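Side-chain contacts in glycosyltransferase (duf1792) (Streptococcus sanguinis, PDB 5V4A), which transfers sugars from nucleotide-activated donors as a glycosyltransferase whose GT-D domain, the part described here, binds UDP: residues K179-A182 and I183-A186; S226-E229 and W230-G234. All coordinates share one frame; numbering follows the deposited sequence.

Contact 1: K179-A182 and I183-A186; sequences KLEA and IKQA
The backbone carbonyls of K179, L180, E181 and A182 accept in turn the N-H groups of I183, K184, Q185 and A186, four i to i+4 bonds that wind the first turns of helix 180-190, with K179 in the N-cap position. The straightest of them runs from K184 N to L180 O at 2.8 Å, with 168° at the hydrogen. Along this backbone the E181 and K184 side chains lie next to each other and point the same way. E181 bends at its second torsion (chi2 -58°), which brings the carboxylate alongside the end of the lysine, where OE2 stands 3.2 Å from K184 NZ in a salt bridge whose hydrogen bond is weak. The same E181 oxygen also lies 3.3 Å from K184 CE, and E181 OE1 lies 3.6 Å from that carbon. The stronger partner of the ammonium is D210, whose salt bridge ties this i to i+3 pair to helix 201-213. Two neighbouring alpha helices of the GT-D fold are thereby joined by charge as well as by apolar packing, for L180 rests on T203 and V206 while I183 and K184 reach L207. Within helix 180-190, the branch carbon CG of L180 meets K184 CE at 4.0 Å, the two side chains crossing at a slant. I183 sends CG1 back over the preceding turn, 3.4 Å from K179 O, because this branch stands beside its own backbone N (chi1 -66°). The terminal CD1 of I183 comes to 4.2 Å from K179 CB, and the side chain also packs on C171 of strand 165-171.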
loop_
_atom_site.group_PDB
_atom_site.type_symbol
_atom_site.label_atom_id
_atom_site.label_comp_id
_atom_site.label_asym_id
_atom_site.label_seq_id
_atom_site.Cartn_x
_atom_site.Cartn_y
_atom_site.Cartn_z
ATOM N N LYS A 179 24.246 19.695 16.057
ATOM C CA LYS A 179 23.516 19.300 17.256
ATOM C C LYS A 179 23.238 17.797 17.322
ATOM O O LYS A 179 22.433 17.372 18.144
ATOM C CB LYS A 179 22.203 20.082 17.340
ATOM C CG LYS A 179 22.391 21.510 17.848
ATOM C CD LYS A 179 21.074 22.172 18.198
ATOM C CE LYS A 179 21.282 23.629 18.628
ATOM N NZ LYS A 179 22.116 23.737 19.861
ATOM N N LEU A 180 23.954 16.987 16.533
ATOM C CA LEU A 180 23.620 15.567 16.387
ATOM C C LEU A 180 23.566 14.845 17.731
ATOM O O LEU A 180 22.617 14.100 18.013
ATOM C CB LEU A 180 24.632 14.874 15.466
ATOM C CG LEU A 180 24.509 13.343 15.369
ATOM C CD1 LEU A 180 23.220 12.948 14.660
ATOM C CD2 LEU A 180 25.705 12.738 14.649
ATOM N N GLU A 181 24.553 15.073 18.599
ATOM C CA GLU A 181 24.578 14.294 19.837
ATOM C C GLU A 181 23.437 14.699 20.753
ATOM O O GLU A 181 22.836 13.849 21.423
ATOM C CB GLU A 181 25.920 14.447 20.556
ATOM C CG GLU A 181 27.086 13.746 19.870
ATOM C CD GLU A 181 26.865 12.240 19.697
ATOM O OE1 GLU A 181 26.275 11.600 20.606
ATOM O OE2 GLU A 181 27.264 11.708 18.639
ATOM N N ALA A 182 23.087 15.984 20.753
ATOM C CA ALA A 182 21.951 16.449 21.542
ATOM C C ALA A 182 20.642 15.918 20.983
ATOM O O ALA A 182 19.727 15.589 21.747
ATOM C CB ALA A 182 21.928 17.977 21.592
ATOM N N ILE A 183 20.536 15.828 19.654
ATOM C CA ILE A 183 19.345 15.235 19.043
ATOM C C ILE A 183 19.236 13.768 19.437
ATOM O O ILE A 183 18.166 13.302 19.832
ATOM C CB ILE A 183 19.369 15.413 17.516
ATOM C CG1 ILE A 183 19.265 16.897 17.144
ATOM C CG2 ILE A 183 18.182 14.690 16.875
ATOM C CD1 ILE A 183 19.688 17.205 15.704
ATOM N N LYS A 184 20.353 13.024 19.356
ATOM C CA LYS A 184 20.357 11.622 19.777
ATOM C C LYS A 184 19.958 11.491 21.238
ATOM O O LYS A 184 19.198 10.585 21.608
ATOM C CB LYS A 184 21.734 10.993 19.544
ATOM C CG LYS A 184 21.930 10.508 18.122
ATOM C CD LYS A 184 23.064 9.531 17.987
ATOM C CE LYS A 184 24.388 10.212 17.883
ATOM N NZ LYS A 184 25.480 9.214 17.700
ATOM N N GLN A 185 20.448 12.396 22.083
ATOM C CA GLN A 185 20.088 12.333 23.491
ATOM C C GLN A 185 18.592 12.534 23.676
ATOM O O GLN A 185 17.952 11.830 24.468
ATOM C CB GLN A 185 20.878 13.373 24.273
ATOM C CG GLN A 185 20.557 13.423 25.741
ATOM C CD GLN A 185 21.642 14.119 26.525
ATOM O OE1 GLN A 185 22.311 15.017 26.011
ATOM N NE2 GLN A 185 21.831 13.705 27.774
ATOM N N ALA A 186 18.008 13.456 22.915
ATOM C CA ALA A 186 16.566 13.653 22.988
ATOM C C ALA A 186 15.825 12.410 22.530
ATOM O O ALA A 186 14.818 12.031 23.131
ATOM C CB ALA A 186 16.148 14.862 22.151
#

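Contact 2: S226-E229 and W230-G234; sequences SEYE and WFQMG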
loop_
_atom_site.group_PDB
_atom_site.type_symbol
_atom_site.label_atom_id
_atom_site.label_comp_id
_atom_site.label_asym_id
_atom_site.label_seq_id
_atom_site.Cartn_x
_atom_site.Cartn_y
_atom_site.Cartn_z
ATOM N N SER A 226 6.399 17.480 1.291
ATOM C CA SER A 226 6.224 18.329 0.116
ATOM C C SER A 226 5.640 17.532 -1.039
ATOM O O SER A 226 4.766 18.018 -1.765
ATOM C CB SER A 226 7.555 18.956 -0.304
ATOM O OG SER A 226 8.068 19.837 0.677
ATOM N N GLU A 227 6.100 16.295 -1.218
ATOM C CA GLU A 227 5.585 15.503 -2.322
ATOM C C GLU A 227 4.123 15.155 -2.098
ATOM O O GLU A 227 3.344 15.120 -3.056
ATOM C CB GLU A 227 6.435 14.240 -2.515
ATOM C CG GLU A 227 7.845 14.555 -3.039
ATOM C CD GLU A 227 7.970 14.310 -4.527
ATOM O OE1 GLU A 227 6.936 14.000 -5.156
ATOM O OE2 GLU A 227 9.089 14.432 -5.074
ATOM N N TYR A 228 3.724 14.937 -0.835
ATOM C CA TYR A 228 2.320 14.657 -0.545
ATOM C C TYR A 228 1.450 15.884 -0.798
ATOM O O TYR A 228 0.349 15.770 -1.341
ATOM C CB TYR A 228 2.164 14.202 0.903
ATOM C CG TYR A 228 0.831 13.582 1.255
ATOM C CD1 TYR A 228 0.409 12.404 0.655
ATOM C CD2 TYR A 228 -0.001 14.171 2.195
ATOM C CE1 TYR A 228 -0.801 11.815 0.999
ATOM C CE2 TYR A 228 -1.213 13.591 2.546
ATOM C CZ TYR A 228 -1.607 12.416 1.938
ATOM O OH TYR A 228 -2.817 11.833 2.263
ATOM N N GLU A 229 1.923 17.065 -0.404
ATOM C CA GLU A 229 1.156 18.276 -0.683
ATOM C C GLU A 229 0.968 18.465 -2.181
ATOM O O GLU A 229 -0.154 18.704 -2.651
ATOM C CB GLU A 229 1.839 19.487 -0.068
ATOM C CG GLU A 229 1.788 19.522 1.433
ATOM C CD GLU A 229 0.529 20.154 1.982
ATOM O OE1 GLU A 229 0.391 20.173 3.221
ATOM O OE2 GLU A 229 -0.312 20.647 1.188
ATOM N N TRP A 230 2.044 18.289 -2.956
ATOM C CA TRP A 230 1.921 18.419 -4.404
ATOM C C TRP A 230 0.967 17.372 -4.970
ATOM O O TRP A 230 0.155 17.677 -5.856
ATOM C CB TRP A 230 3.292 18.305 -5.067
ATOM C CG TRP A 230 4.164 19.477 -4.785
ATOM C CD1 TRP A 230 3.767 20.768 -4.615
ATOM C CD2 TRP A 230 5.589 19.472 -4.637
ATOM N NE1 TRP A 230 4.853 21.571 -4.363
ATOM C CE2 TRP A 230 5.985 20.801 -4.378
ATOM C CE3 TRP A 230 6.566 18.474 -4.702
ATOM C CZ2 TRP A 230 7.317 21.157 -4.176
ATOM C CZ3 TRP A 230 7.893 18.831 -4.501
ATOM C CH2 TRP A 230 8.256 20.161 -4.243
ATOM N N PHE A 231 1.046 16.134 -4.463
ATOM C CA PHE A 231 0.132 15.076 -4.891
ATOM C C PHE A 231 -1.320 15.451 -4.598
ATOM O O PHE A 231 -2.186 15.346 -5.474
ATOM C CB PHE A 231 0.539 13.752 -4.213
ATOM C CG PHE A 231 -0.479 12.654 -4.301
ATOM C CD1 PHE A 231 -0.734 12.017 -5.503
ATOM C CD2 PHE A 231 -1.110 12.190 -3.157
ATOM C CE1 PHE A 231 -1.654 10.960 -5.578
ATOM C CE2 PHE A 231 -2.024 11.122 -3.218
ATOM C CZ PHE A 231 -2.295 10.515 -4.432
ATOM N N GLN A 232 -1.600 15.943 -3.390
ATOM C CA GLN A 232 -2.987 16.228 -3.036
ATOM C C GLN A 232 -3.553 17.405 -3.823
ATOM O O GLN A 232 -4.759 17.452 -4.077
ATOM C CB GLN A 232 -3.111 16.512 -1.541
ATOM C CG GLN A 232 -2.610 15.396 -0.643
ATOM C CD GLN A 232 -3.707 14.481 -0.177
ATOM O OE1 GLN A 232 -4.252 13.700 -0.957
ATOM N NE2 GLN A 232 -4.043 14.567 1.107
ATOM N N MET A 233 -2.709 18.360 -4.206
ATOM C CA MET A 233 -3.143 19.497 -5.007
ATOM C C MET A 233 -3.135 19.171 -6.494
ATOM O O MET A 233 -3.622 19.970 -7.300
ATOM C CB MET A 233 -2.260 20.711 -4.666
ATOM C CG MET A 233 -1.067 20.897 -5.535
ATOM S SD MET A 233 -0.164 22.385 -5.033
ATOM C CE MET A 233 -0.219 22.170 -3.265
ATOM N N GLY A 234 -2.626 17.998 -6.872
ATOM C CA GLY A 234 -2.475 17.667 -8.275
ATOM C C GLY A 234 -1.532 18.582 -9.022
ATOM O O GLY A 234 -1.764 18.869 -10.206
HETATM O O HOH W 1 -4.886 11.190 -0.243
#
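Helix 224-233 starts beside the UDP site, and here S226 lies one turn before W230, while Y228 is followed by F231 after three residues and by Q232 after four. CB of S226 sits over the six-membered ring of W230, 4.3 Å from its centroid, in a CH-pi contact. The carbonyl oxygen of S226 stands over one face of the indole, offset toward the rim, 3.3 Å from W230 CD2, while also accepting W230 N at 3.0 Å. V239 O takes the indole N-H. On another side of the helix, Q232 CG lies over the centre of the Y228 ring, 4.0 Å from its centroid and 12° off the normal. The bend at chi2 (-96°) then lays the amide across the phenol with the two planes 33° apart. A water donates to Q232 OE1 at 2.7 Å and, weakly, to Y228 OH, which is also hydrogen-bonded to D158 and K135. Y228 CD1 approaches F231 CD2 to 4.1 Å, and both rings meet F131 of helix 127-138. E227 forms a salt bridge with the UDP-binding R116. After M233 the chain turns to positive phi at G234, and G234 N bonds to F231 O at 3.0 Å, one of the two bonds back into the last turn that make this C-terminus a Schellman motif.

Contact 1 and contact 2 belong to separate helices of the same GT-D domain and lie on opposite sides of the chain's centre, with their own centres 31 Å apart and their nearest atoms about 19 Å apart. The UDP site is what they have in common. From contact 1, the I183 side chain comes to about 8 Å from the nucleotide and lies near A176, while K179 lies against P172, both of them UDP-binding residues. From contact 2, the S226 side chain is about 6 Å from the bound UDP and lies near H223. The link from 226-229 is a charged one: through R116, contact 2 probably helps to position a UDP-binding residue from the second shell.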